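Local coordinates for proline iminopeptidase-related protein (Thermus thermophilus, PDB 2YYS) that is of unknown function but belongs to the peptidase S33 family of alpha/beta hydrolases and may act as a peptidase, at residues 44-49 with 267-272; 102-107 with 198-203; 109-114 with 208-213; 126-131 with 253-258. All coordinates share one frame; numbering follows the deposited sequence.

Interaction 1 of 4, residues 44-49 with 267-272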
loop_
_atom_site.group_PDB
_atom_site.type_symbol
_atom_site.label_atom_id
_atom_site.label_comp_id
_atom_site.label_asym_id
_atom_site.label_seq_id
_atom_site.Cartn_x
_atom_site.Cartn_y
_atom_site.Cartn_z
ATOM N N GLU A 44 -1.961 3.537 -12.553
ATOM C CA GLU A 44 -2.186 4.744 -13.339
ATOM C C GLU A 44 -1.377 5.921 -12.785
ATOM O O GLU A 44 -0.920 6.763 -13.539
ATOM C CB GLU A 44 -3.682 5.095 -13.403
ATOM C CG GLU A 44 -4.570 4.041 -14.064
ATOM C CD GLU A 44 -4.277 3.812 -15.549
ATOM O OE1 GLU A 44 -3.892 4.766 -16.254
ATOM O OE2 GLU A 44 -4.436 2.661 -16.018
ATOM N N GLY A 45 -1.193 5.969 -11.472
ATOM C CA GLY A 45 -0.422 7.021 -10.841
ATOM C C GLY A 45 1.092 6.883 -10.898
ATOM O O GLY A 45 1.808 7.886 -10.908
ATOM N N LEU A 46 1.598 5.659 -10.936
ATOM C CA LEU A 46 3.038 5.430 -10.827
ATOM C C LEU A 46 3.729 5.143 -12.153
ATOM O O LEU A 46 4.905 5.483 -12.303
ATOM C CB LEU A 46 3.330 4.289 -9.840
ATOM C CG LEU A 46 2.781 4.471 -8.422
ATOM C CD1 LEU A 46 3.161 3.297 -7.546
ATOM C CD2 LEU A 46 3.258 5.772 -7.781
ATOM N N GLN A 47 3.018 4.517 -13.094
ATOM C CA GLN A 47 3.650 3.891 -14.263
ATOM C C GLN A 47 4.489 4.861 -15.111
ATOM O O GLN A 47 5.490 4.455 -15.672
ATOM C CB GLN A 47 2.618 3.150 -15.147
ATOM C CG GLN A 47 1.637 4.083 -15.899
ATOM C CD GLN A 47 0.494 3.361 -16.656
ATOM O OE1 GLN A 47 0.571 2.169 -16.953
ATOM N NE2 GLN A 47 -0.561 4.108 -16.969
ATOM N N ASP A 48 4.089 6.127 -15.191
ATOM C CA ASP A 48 4.827 7.131 -15.977
ATOM C C ASP A 48 6.267 7.345 -15.494
ATOM O O ASP A 48 7.119 7.796 -16.259
ATOM C CB ASP A 48 4.118 8.492 -15.939
ATOM C CG ASP A 48 2.811 8.509 -16.706
ATOM O OD1 ASP A 48 2.587 7.663 -17.609
ATOM O OD2 ASP A 48 1.942 9.362 -16.458
ATOM N N TYR A 49 6.526 7.040 -14.224
ATOM C CA TYR A 49 7.854 7.215 -13.637
ATOM C C TYR A 49 8.692 5.942 -13.640
ATOM O O TYR A 49 9.834 5.964 -13.204
ATOM C CB TYR A 49 7.696 7.753 -12.213
ATOM C CG TYR A 49 6.760 8.940 -12.166
ATOM C CD1 TYR A 49 7.076 10.123 -12.838
ATOM C CD2 TYR A 49 5.544 8.874 -11.494
ATOM C CE1 TYR A 49 6.218 11.216 -12.819
ATOM C CE2 TYR A 49 4.669 9.971 -11.468
ATOM C CZ TYR A 49 5.017 11.138 -12.128
ATOM O OH TYR A 49 4.162 12.221 -12.104
ATOM N N GLU A 267 8.773 14.828 -8.377
ATOM C CA GLU A 267 10.082 15.167 -7.830
ATOM C C GLU A 267 10.475 14.212 -6.684
ATOM O O GLU A 267 11.578 13.670 -6.679
ATOM C CB GLU A 267 10.085 16.631 -7.362
ATOM C CG GLU A 267 11.264 17.052 -6.493
ATOM C CD GLU A 267 11.180 18.521 -6.067
ATOM O OE1 GLU A 267 10.175 18.927 -5.417
ATOM O OE2 GLU A 267 12.123 19.273 -6.387
ATOM N N ALA A 268 9.574 14.002 -5.729
ATOM C CA ALA A 268 9.882 13.157 -4.575
ATOM C C ALA A 268 10.024 11.692 -4.976
ATOM O O ALA A 268 10.889 10.994 -4.472
ATOM C CB ALA A 268 8.825 13.309 -3.499
ATOM N N PHE A 269 9.186 11.232 -5.895
ATOM C CA PHE A 269 9.191 9.823 -6.283
ATOM C C PHE A 269 10.455 9.493 -7.073
ATOM O O PHE A 269 11.081 8.457 -6.832
ATOM C CB PHE A 269 7.930 9.473 -7.076
ATOM C CG PHE A 269 7.690 7.998 -7.239
ATOM C CD1 PHE A 269 7.699 7.146 -6.146
ATOM C CD2 PHE A 269 7.440 7.462 -8.494
ATOM C CE1 PHE A 269 7.469 5.793 -6.300
ATOM C CE2 PHE A 269 7.213 6.101 -8.651
ATOM C CZ PHE A 269 7.220 5.270 -7.551
ATOM N N LYS A 270 10.845 10.393 -7.982
ATOM C CA LYS A 270 12.072 10.221 -8.759
ATOM C C LYS A 270 13.299 10.202 -7.859
ATOM O O LYS A 270 14.225 9.441 -8.094
ATOM C CB LYS A 270 12.220 11.320 -9.816
ATOM C CG LYS A 270 11.352 11.106 -11.065
ATOM C CD LYS A 270 11.553 12.235 -12.083
ATOM C CE LYS A 270 11.614 11.719 -13.513
ATOM N NZ LYS A 270 11.635 12.851 -14.495
ATOM N N GLU A 271 13.304 11.035 -6.831
ATOM C CA GLU A 271 14.379 11.021 -5.851
ATOM C C GLU A 271 14.404 9.663 -5.121
ATOM O O GLU A 271 15.460 9.061 -4.970
ATOM C CB GLU A 271 14.204 12.193 -4.868
ATOM C CG GLU A 271 15.142 12.180 -3.670
ATOM C CD GLU A 271 14.924 13.353 -2.719
ATOM O OE1 GLU A 271 13.753 13.693 -2.409
ATOM O OE2 GLU A 271 15.935 13.937 -2.267
ATOM N N ALA A 272 13.236 9.185 -4.689
ATOM C CA ALA A 272 13.127 7.896 -3.991
ATOM C C ALA A 272 13.630 6.728 -4.858
ATOM O O ALA A 272 14.356 5.864 -4.379
ATOM C CB ALA A 272 11.684 7.643 -3.553
#
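F269, Y49 and L46 make up an apolar joint between two neighbouring helical segments packed on one face of the sheet of an alpha/beta hydrolase fold: helix 262-274, near the end of the chain, meets the segment 44-49, which continues from helix 40-46. The backbones come nearest at Y49 and K270, their CA atoms 7.1 Å from each other, and the contact itself is made by the phenyl group of F269. Its CG stands anti to the backbone N (chi1 -166°), a setting that carries the ring off the helix toward the other segment. The ring is met both on a face and at its edge. L46 reaches one face with a single methyl, CD2, which sits near the rim and 4.0 Å from F269 CZ, the two side chains running roughly at right angles. Y49 arrives in the plane of the ring instead, at its edge. A backbone hydrogen bond from Y49 N to L46 O holds the turn that sets both residues beside F269. Around this trio, F265 brings its ring against F269, and L100, I123 and L224 of the central strands touch F269 too, making it part of the seam between helix and sheet. Cut back to an alanine, this position would probably leave the L46 methyl and the Y49 methylene without their aromatic partner and open a gap against the sheet. No hydrogen bond crosses between the segments, and their closest approach is carbon on carbon, Y49 CB lying 3.7 Å from F269 CD2.

Interaction 2 of 4, residues 102-107 with 198-203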
loop_
_atom_site.group_PDB
_atom_site.type_symbol
_atom_site.label_atom_id
_atom_site.label_comp_id
_atom_site.label_asym_id
_atom_site.label_seq_id
_atom_site.Cartn_x
_atom_site.Cartn_y
_atom_site.Cartn_z
ATOM N N HIS A 102 1.628 0.973 -0.864
ATOM C CA HIS A 102 0.707 2.051 -0.554
ATOM C C HIS A 102 -0.241 1.624 0.570
ATOM O O HIS A 102 -0.800 0.533 0.545
ATOM C CB HIS A 102 -0.082 2.439 -1.801
ATOM C CG HIS A 102 -1.004 3.598 -1.592
ATOM N ND1 HIS A 102 -2.365 3.498 -1.767
ATOM C CD2 HIS A 102 -0.763 4.879 -1.222
ATOM C CE1 HIS A 102 -2.924 4.670 -1.520
ATOM N NE2 HIS A 102 -1.973 5.528 -1.196
ATOM N N GLY A 103 -0.413 2.490 1.565
ATOM C CA GLY A 103 -1.314 2.218 2.671
ATOM C C GLY A 103 -0.917 0.969 3.434
ATOM O O GLY A 103 0.245 0.830 3.819
ATOM N N PHE A 104 -1.882 0.065 3.619
ATOM C CA PHE A 104 -1.669 -1.216 4.281
ATOM C C PHE A 104 -0.603 -2.061 3.594
ATOM O O PHE A 104 0.032 -2.884 4.232
ATOM C CB PHE A 104 -2.973 -2.016 4.351
ATOM C CG PHE A 104 -2.839 -3.329 5.077
ATOM C CD1 PHE A 104 -2.391 -3.368 6.388
ATOM C CD2 PHE A 104 -3.123 -4.515 4.438
ATOM C CE1 PHE A 104 -2.252 -4.586 7.049
ATOM C CE2 PHE A 104 -2.993 -5.724 5.086
ATOM C CZ PHE A 104 -2.562 -5.764 6.385
ATOM N N GLY A 105 -0.424 -1.862 2.292
ATOM C CA GLY A 105 0.671 -2.474 1.569
ATOM C C GLY A 105 2.004 -2.357 2.291
ATOM O O GLY A 105 2.855 -3.232 2.150
ATOM N N ALA A 106 2.193 -1.265 3.034
ATOM C CA ALA A 106 3.429 -1.045 3.784
ATOM C C ALA A 106 3.750 -2.165 4.761
ATOM O O ALA A 106 4.895 -2.552 4.865
ATOM C CB ALA A 106 3.390 0.272 4.525
ATOM N N VAL A 107 2.758 -2.650 5.506
ATOM C CA VAL A 107 2.996 -3.743 6.455
ATOM C C VAL A 107 3.474 -4.977 5.714
ATOM O O VAL A 107 4.379 -5.679 6.180
ATOM C CB VAL A 107 1.744 -4.101 7.296
ATOM C CG1 VAL A 107 1.987 -5.346 8.159
ATOM C CG2 VAL A 107 1.384 -2.955 8.196
ATOM N N LEU A 198 -13.477 -8.342 5.098
ATOM C CA LEU A 198 -14.243 -8.926 6.198
ATOM C C LEU A 198 -13.405 -9.893 7.031
ATOM O O LEU A 198 -13.479 -9.881 8.254
ATOM C CB LEU A 198 -15.498 -9.630 5.675
ATOM C CG LEU A 198 -16.599 -8.701 5.144
ATOM C CD1 LEU A 198 -17.731 -9.515 4.495
ATOM C CD2 LEU A 198 -17.164 -7.788 6.255
ATOM N N ALA A 199 -12.581 -10.700 6.368
ATOM C CA ALA A 199 -11.741 -11.667 7.060
ATOM C C ALA A 199 -10.645 -10.977 7.871
ATOM O O ALA A 199 -10.376 -11.367 8.985
ATOM C CB ALA A 199 -11.129 -12.654 6.081
ATOM N N PHE A 200 -10.007 -9.956 7.319
ATOM C CA PHE A 200 -8.976 -9.251 8.071
ATOM C C PHE A 200 -9.595 -8.585 9.302
ATOM O O PHE A 200 -9.011 -8.635 10.383
ATOM C CB PHE A 200 -8.216 -8.254 7.184
ATOM C CG PHE A 200 -7.008 -8.850 6.504
ATOM C CD1 PHE A 200 -5.833 -9.070 7.218
ATOM C CD2 PHE A 200 -7.046 -9.196 5.160
ATOM C CE1 PHE A 200 -4.706 -9.625 6.602
ATOM C CE2 PHE A 200 -5.926 -9.754 4.528
ATOM C CZ PHE A 200 -4.754 -9.968 5.254
ATOM N N LEU A 201 -10.793 -8.015 9.138
ATOM C CA LEU A 201 -11.544 -7.393 10.237
ATOM C C LEU A 201 -11.826 -8.402 11.347
ATOM O O LEU A 201 -11.579 -8.136 12.520
ATOM C CB LEU A 201 -12.869 -6.798 9.725
ATOM C CG LEU A 201 -13.871 -6.231 10.750
ATOM C CD1 LEU A 201 -13.314 -5.017 11.471
ATOM C CD2 LEU A 201 -15.214 -5.873 10.089
ATOM N N ARG A 202 -12.335 -9.565 10.948
ATOM C CA ARG A 202 -12.648 -10.657 11.863
ATOM C C ARG A 202 -11.387 -11.185 12.555
ATOM O O ARG A 202 -11.429 -11.500 13.731
ATOM C CB ARG A 202 -13.368 -11.761 11.083
ATOM C CG ARG A 202 -13.580 -13.098 11.775
ATOM C CD ARG A 202 -14.131 -14.163 10.794
ATOM N NE ARG A 202 -14.792 -15.308 11.429
ATOM C CZ ARG A 202 -14.170 -16.279 12.115
ATOM N NH1 ARG A 202 -12.847 -16.263 12.294
ATOM N NH2 ARG A 202 -14.885 -17.278 12.632
ATOM N N ASN A 203 -10.266 -11.245 11.838
ATOM C CA ASN A 203 -9.020 -11.744 12.403
ATOM C C ASN A 203 -8.281 -10.730 13.287
ATOM O O ASN A 203 -7.204 -11.035 13.769
ATOM C CB ASN A 203 -8.096 -12.263 11.289
ATOM C CG ASN A 203 -8.670 -13.497 10.567
ATOM O OD1 ASN A 203 -9.624 -14.121 11.032
ATOM N ND2 ASN A 203 -8.099 -13.828 9.410
#
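F104 and F200 meet as a T-shaped pair, the edge of the F104 ring directed toward the face of F200. Their planes are inclined at 71° and the ring centroids lie 5.8 Å apart, while the nearest atoms, F104 CZ and F200 CE1, are separated by 4.4 Å. The nearest CA atoms, those of F104 and F200, are still 11.5 Å apart, and the two rings bridge that distance. F104 projects from a tight type II' turn, H102 to G105, with its side chain extended away from its own backbone N (chi1 -178°). This turn, between strand 97-102 and helix 105-115, has the form of the nucleophile elbow of alpha/beta hydrolases, with G103 where relatives commonly carry the nucleophilic serine. G105 suits the bend, since a CB there would collide with H102 O. F200 belongs to helix 195-202, in the mainly helical region between strands 119-125 and 221-226, consistent with the cap of this family. L81 of helix 78-91 touches both phenylalanines. With no hydrogen bond between the segments and both rings buried, the contact rests on dispersion and the weak electrostatics of an aromatic edge against a pi face, a modest, weakly directional attraction between the elbow and the probable cap helix.

Interaction 3 of 4, residues 109-114 with 208-213; sequences ALEVLR and LDYTPY
L110, E111 and R114 lie on one continuous helix, 105-115, whereas Y210 sits in a loop that tightens into the 3-10 segment 211-213; the closest CA atoms, those of L110 and Y213, are still 9.1 Å apart. An Asx turn shapes the loop, D209 OD1 accepting from T211 N. The Y210 side chain crosses to the helix, where its hydroxyl gives a short hydrogen bond, OH to E111 OE2 at 2.5 Å, on the anti lone pair of that oxygen and with carboxylate and ring planes 76° apart. A bend at chi2 (-66°) brings the E111 carboxylate round to this position. R114 takes the same carboxylate side-on, NE to OE2 of E111 and NH2 to OE1 of E111, both at 2.9 Å, a two-point grip that limits rotation of the carboxylate. L110 CB touches Y210 CE2 at 3.8 Å, and Y213 CB lies over one face of the Y210 ring. With an alanine in place of this glutamate, the Y210 hydroxyl and the R114 guanidinium would probably both lose their shared acceptor. The whole is an i to i+3 helical salt bridge extended by a tyrosine, tying the chain returning from the cap-like helices to the helix behind the elbow of an alpha/beta hydrolase.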
loop_
_atom_site.group_PDB
_atom_site.type_symbol
_atom_site.label_atom_id
_atom_site.label_comp_id
_atom_site.label_asym_id
_atom_site.label_seq_id
_atom_site.Cartn_x
_atom_site.Cartn_y
_atom_site.Cartn_z
ATOM N N ALA A 109 5.004 -5.015 2.773
ATOM C CA ALA A 109 6.350 -4.723 2.268
ATOM C C ALA A 109 7.433 -4.850 3.349
ATOM O O ALA A 109 8.488 -5.410 3.109
ATOM C CB ALA A 109 6.392 -3.334 1.674
ATOM N N LEU A 110 7.155 -4.321 4.533
ATOM C CA LEU A 110 8.093 -4.398 5.647
ATOM C C LEU A 110 8.300 -5.835 6.113
ATOM O O LEU A 110 9.416 -6.221 6.422
ATOM C CB LEU A 110 7.627 -3.518 6.806
ATOM C CG LEU A 110 7.703 -2.037 6.436
ATOM C CD1 LEU A 110 6.775 -1.207 7.294
ATOM C CD2 LEU A 110 9.132 -1.538 6.543
ATOM N N GLU A 111 7.237 -6.632 6.132
ATOM C CA GLU A 111 7.366 -8.050 6.445
ATOM C C GLU A 111 8.111 -8.825 5.357
ATOM O O GLU A 111 8.876 -9.734 5.672
ATOM C CB GLU A 111 6.003 -8.681 6.710
ATOM C CG GLU A 111 5.509 -8.413 8.114
ATOM C CD GLU A 111 6.380 -9.099 9.148
ATOM O OE1 GLU A 111 6.321 -10.351 9.232
ATOM O OE2 GLU A 111 7.151 -8.389 9.837
ATOM N N VAL A 112 7.904 -8.466 4.091
ATOM C CA VAL A 112 8.681 -9.066 3.001
ATOM C C VAL A 112 10.170 -8.740 3.187
ATOM O O VAL A 112 11.010 -9.623 3.108
ATOM C CB VAL A 112 8.197 -8.599 1.615
ATOM C CG1 VAL A 112 9.219 -8.932 0.536
ATOM C CG2 VAL A 112 6.861 -9.228 1.267
ATOM N N LEU A 113 10.495 -7.478 3.434
ATOM C CA LEU A 113 11.888 -7.092 3.692
ATOM C C LEU A 113 12.492 -7.837 4.880
ATOM O O LEU A 113 13.616 -8.317 4.812
ATOM C CB LEU A 113 11.999 -5.593 3.938
ATOM C CG LEU A 113 11.893 -4.687 2.718
ATOM C CD1 LEU A 113 11.601 -3.266 3.178
ATOM C CD2 LEU A 113 13.149 -4.731 1.896
ATOM N N ARG A 114 11.742 -7.947 5.965
ATOM C CA ARG A 114 12.270 -8.541 7.183
ATOM C C ARG A 114 12.604 -10.014 6.968
ATOM O O ARG A 114 13.653 -10.489 7.406
ATOM C CB ARG A 114 11.266 -8.390 8.317
ATOM C CG ARG A 114 11.815 -8.790 9.684
ATOM C CD ARG A 114 10.803 -8.700 10.805
ATOM N NE ARG A 114 9.663 -9.596 10.614
ATOM C CZ ARG A 114 9.655 -10.916 10.831
ATOM N NH1 ARG A 114 10.737 -11.558 11.259
ATOM N NH2 ARG A 114 8.548 -11.607 10.625
ATOM N N LEU A 208 -4.084 -4.329 15.179
ATOM C CA LEU A 208 -2.692 -4.473 14.764
ATOM C C LEU A 208 -1.940 -3.148 14.831
ATOM O O LEU A 208 -2.241 -2.214 14.093
ATOM C CB LEU A 208 -2.579 -5.060 13.354
ATOM C CG LEU A 208 -1.146 -5.111 12.801
ATOM C CD1 LEU A 208 -0.241 -6.034 13.644
ATOM C CD2 LEU A 208 -1.157 -5.540 11.343
ATOM N N ASP A 209 -0.967 -3.084 15.727
ATOM C CA ASP A 209 0.016 -2.019 15.728
ATOM C C ASP A 209 1.383 -2.600 15.403
ATOM O O ASP A 209 2.053 -3.153 16.264
ATOM C CB ASP A 209 0.046 -1.315 17.084
ATOM C CG ASP A 209 1.055 -0.192 17.132
ATOM O OD1 ASP A 209 1.501 0.264 16.056
ATOM O OD2 ASP A 209 1.455 0.301 18.205
ATOM N N TYR A 210 1.792 -2.454 14.147
ATOM C CA TYR A 210 3.081 -2.933 13.664
ATOM C C TYR A 210 4.284 -2.097 14.151
ATOM O O TYR A 210 5.444 -2.489 13.953
ATOM C CB TYR A 210 3.055 -2.979 12.120
ATOM C CG TYR A 210 4.193 -3.745 11.508
ATOM C CD1 TYR A 210 4.249 -5.130 11.602
ATOM C CD2 TYR A 210 5.238 -3.088 10.868
ATOM C CE1 TYR A 210 5.308 -5.852 11.051
ATOM C CE2 TYR A 210 6.303 -3.792 10.327
ATOM C CZ TYR A 210 6.328 -5.178 10.416
ATOM O OH TYR A 210 7.378 -5.885 9.878
ATOM N N THR A 211 4.016 -0.947 14.771
ATOM C CA THR A 211 5.074 -0.025 15.204
ATOM C C THR A 211 6.290 -0.662 15.891
ATOM O O THR A 211 7.421 -0.320 15.535
ATOM C CB THR A 211 4.511 1.060 16.133
ATOM O OG1 THR A 211 3.435 1.750 15.492
ATOM C CG2 THR A 211 5.547 2.141 16.401
ATOM N N PRO A 212 6.099 -1.541 16.875
ATOM C CA PRO A 212 7.253 -2.085 17.622
ATOM C C PRO A 212 8.216 -2.912 16.768
ATOM O O PRO A 212 9.360 -3.095 17.156
ATOM C CB PRO A 212 6.613 -2.971 18.708
ATOM C CG PRO A 212 5.177 -2.598 18.749
ATOM C CD PRO A 212 4.827 -2.102 17.365
ATOM N N TYR A 213 7.757 -3.390 15.617
ATOM C CA TYR A 213 8.569 -4.220 14.737
ATOM C C TYR A 213 9.415 -3.380 13.782
ATOM O O TYR A 213 10.283 -3.910 13.093
ATOM C CB TYR A 213 7.673 -5.238 14.012
ATOM C CG TYR A 213 6.786 -5.989 15.001
ATOM C CD1 TYR A 213 7.342 -6.841 15.959
ATOM C CD2 TYR A 213 5.400 -5.807 15.018
ATOM C CE1 TYR A 213 6.534 -7.518 16.899
ATOM C CE2 TYR A 213 4.583 -6.479 15.953
ATOM C CZ TYR A 213 5.163 -7.333 16.891
ATOM O OH TYR A 213 4.380 -7.998 17.821
#

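Interaction 4 of 4, residues 126-131 with 253-258; sequences APWVNF and AGHYLW
A126 and W128 form a close van der Waals contact with H255 in the region where alpha/beta hydrolases have their active site, with the loop following strand 119-125 meeting the one following strand 247-250. The latter loop is where this fold usually places its catalytic histidine. H255 ND1 is hydrogen-bonded to D229 OD2, an arrangement consistent with the acid and histidine of a catalytic triad, although the elbow position that normally supplies serine is occupied here by G103. A126 directs its methyl at the imidazole, CB lying 3.4 Å from H255 ND1. W128 supplies the other partner: the five-membered part of its indole and the imidazole have planes only 28° apart, but the rings are offset, with little of one lying over the other and their centroids 5.0 Å apart. The indole N-H is engaged elsewhere, NE1 bonding to T231 OG1, and the pair is held by packing and not by a hydrogen bond. M171 of helix 163-171 touches both W128 and H255, and a glycerol about 4 Å from the W128 side chain is consistent with a pocket here. The tightest approach to the indole is made by the carbon between the two imidazole nitrogens, H255 CE1 standing 3.3 Å from W128 NE1.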
loop_
_atom_site.group_PDB
_atom_site.type_symbol
_atom_site.label_atom_id
_atom_site.label_comp_id
_atom_site.label_asym_id
_atom_site.label_seq_id
_atom_site.Cartn_x
_atom_site.Cartn_y
_atom_site.Cartn_z
ATOM N N ALA A 126 2.362 6.625 1.744
ATOM C CA ALA A 126 1.241 6.730 2.667
ATOM C C ALA A 126 1.097 5.471 3.524
ATOM O O ALA A 126 0.039 4.851 3.570
ATOM C CB ALA A 126 -0.023 6.971 1.883
ATOM N N PRO A 127 2.153 5.096 4.223
ATOM C CA PRO A 127 2.139 3.832 4.964
ATOM C C PRO A 127 1.099 3.828 6.081
ATOM O O PRO A 127 0.899 4.853 6.754
ATOM C CB PRO A 127 3.550 3.758 5.541
ATOM C CG PRO A 127 3.948 5.225 5.681
ATOM C CD PRO A 127 3.399 5.852 4.432
ATOM N N TRP A 128 0.424 2.689 6.226
ATOM C CA TRP A 128 -0.423 2.382 7.379
ATOM C C TRP A 128 0.280 1.279 8.168
ATOM O O TRP A 128 0.518 0.189 7.639
ATOM C CB TRP A 128 -1.806 1.848 6.966
ATOM C CG TRP A 128 -2.710 2.801 6.236
ATOM C CD1 TRP A 128 -2.416 4.066 5.818
ATOM C CD2 TRP A 128 -4.069 2.558 5.839
ATOM N NE1 TRP A 128 -3.497 4.614 5.178
ATOM C CE2 TRP A 128 -4.525 3.712 5.175
ATOM C CE3 TRP A 128 -4.944 1.475 5.970
ATOM C CZ2 TRP A 128 -5.810 3.817 4.653
ATOM C CZ3 TRP A 128 -6.220 1.577 5.451
ATOM C CH2 TRP A 128 -6.643 2.742 4.801
ATOM N N VAL A 129 0.607 1.556 9.425
ATOM C CA VAL A 129 1.194 0.541 10.285
ATOM C C VAL A 129 0.510 0.392 11.641
ATOM O O VAL A 129 0.628 -0.647 12.270
ATOM C CB VAL A 129 2.689 0.809 10.529
ATOM C CG1 VAL A 129 3.464 0.832 9.213
ATOM C CG2 VAL A 129 2.896 2.099 11.283
ATOM N N ASN A 130 -0.167 1.439 12.096
ATOM C CA ASN A 130 -0.780 1.473 13.410
ATOM C C ASN A 130 -2.280 1.645 13.241
ATOM O O ASN A 130 -2.768 2.754 13.055
ATOM C CB ASN A 130 -0.189 2.611 14.261
ATOM C CG ASN A 130 -0.669 2.562 15.712
ATOM O OD1 ASN A 130 -1.705 1.979 16.001
ATOM N ND2 ASN A 130 0.089 3.172 16.624
ATOM N N PHE A 131 -3.006 0.534 13.296
ATOM C CA PHE A 131 -4.447 0.556 13.102
ATOM C C PHE A 131 -5.225 1.136 14.283
ATOM O O PHE A 131 -6.202 1.842 14.056
ATOM C CB PHE A 131 -4.966 -0.821 12.684
ATOM C CG PHE A 131 -4.754 -1.104 11.227
ATOM C CD1 PHE A 131 -5.751 -0.818 10.299
ATOM C CD2 PHE A 131 -3.543 -1.598 10.774
ATOM C CE1 PHE A 131 -5.551 -1.046 8.943
ATOM C CE2 PHE A 131 -3.336 -1.822 9.415
ATOM C CZ PHE A 131 -4.347 -1.546 8.502
ATOM N N ALA A 253 -1.480 17.488 0.019
ATOM C CA ALA A 253 -1.732 16.204 -0.626
ATOM C C ALA A 253 -2.324 15.248 0.386
ATOM O O ALA A 253 -2.000 15.286 1.578
ATOM C CB ALA A 253 -0.471 15.651 -1.212
ATOM N N GLY A 254 -3.227 14.415 -0.104
ATOM C CA GLY A 254 -3.889 13.415 0.705
ATOM C C GLY A 254 -3.309 12.043 0.416
ATOM O O GLY A 254 -2.133 11.916 0.073
ATOM N N HIS A 255 -4.157 11.027 0.527
ATOM C CA HIS A 255 -3.753 9.625 0.422
ATOM C C HIS A 255 -3.325 9.224 -0.991
ATOM O O HIS A 255 -2.359 8.477 -1.155
ATOM C CB HIS A 255 -4.899 8.739 0.920
ATOM C CG HIS A 255 -4.510 7.316 1.173
ATOM N ND1 HIS A 255 -3.446 6.960 1.976
ATOM C CD2 HIS A 255 -5.053 6.156 0.729
ATOM C CE1 HIS A 255 -3.350 5.641 2.009
ATOM N NE2 HIS A 255 -4.311 5.130 1.261
ATOM N N TYR A 256 -4.045 9.719 -1.998
ATOM C CA TYR A 256 -3.636 9.571 -3.389
ATOM C C TYR A 256 -2.822 10.790 -3.760
ATOM O O TYR A 256 -3.242 11.676 -4.494
ATOM C CB TYR A 256 -4.847 9.334 -4.293
ATOM C CG TYR A 256 -5.525 8.059 -3.898
ATOM C CD1 TYR A 256 -5.120 6.834 -4.415
ATOM C CD2 TYR A 256 -6.508 8.061 -2.937
ATOM C CE1 TYR A 256 -5.728 5.646 -4.005
ATOM C CE2 TYR A 256 -7.106 6.901 -2.520
ATOM C CZ TYR A 256 -6.726 5.699 -3.055
ATOM O OH TYR A 256 -7.359 4.566 -2.607
ATOM N N LEU A 257 -1.614 10.810 -3.232
ATOM C CA LEU A 257 -0.839 12.031 -3.211
ATOM C C LEU A 257 -0.379 12.478 -4.603
ATOM O O LEU A 257 -0.186 13.677 -4.831
ATOM C CB LEU A 257 0.284 11.942 -2.162
ATOM C CG LEU A 257 1.447 10.970 -2.324
ATOM C CD1 LEU A 257 2.514 11.245 -1.289
ATOM C CD2 LEU A 257 0.991 9.523 -2.174
ATOM N N TRP A 258 -0.267 11.533 -5.537
ATOM C CA TRP A 258 0.128 11.837 -6.907
ATOM C C TRP A 258 -0.998 12.536 -7.696
ATOM O O TRP A 258 -0.733 13.219 -8.673
ATOM C CB TRP A 258 0.594 10.556 -7.635
ATOM C CG TRP A 258 -0.404 9.452 -7.580
ATOM C CD1 TRP A 258 -1.430 9.242 -8.450
ATOM C CD2 TRP A 258 -0.503 8.422 -6.587
ATOM N NE1 TRP A 258 -2.161 8.145 -8.059
ATOM C CE2 TRP A 258 -1.607 7.617 -6.925
ATOM C CE3 TRP A 258 0.240 8.085 -5.452
ATOM C CZ2 TRP A 258 -1.997 6.514 -6.158
ATOM C CZ3 TRP A 258 -0.151 6.991 -4.684
ATOM C CH2 TRP A 258 -1.255 6.219 -5.042
#

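The four contacts illustrate how an alpha/beta hydrolase core draws residues far apart in sequence together around the ends of its strands. Interaction 1 has the outermost segments, enclosing the other three in sequence, while interactions 2, 3 and 4 cross one another. Interactions 2 and 3 share helix 105-115, with centres about 12 Å apart, and interaction 4 lies about 14 Å from interaction 2, centre to centre. The joins are direct: H102 NE2 lies 3.0 Å from H255 O, and V129 O lies 2.9 Å from Y210 N. Interaction 1, its centre about 24 Å from those of interactions 2 and 3, reaches interaction 4 through G45 and W258. Core helices, cap-like region and the loops at the presumed active site are thus brought together.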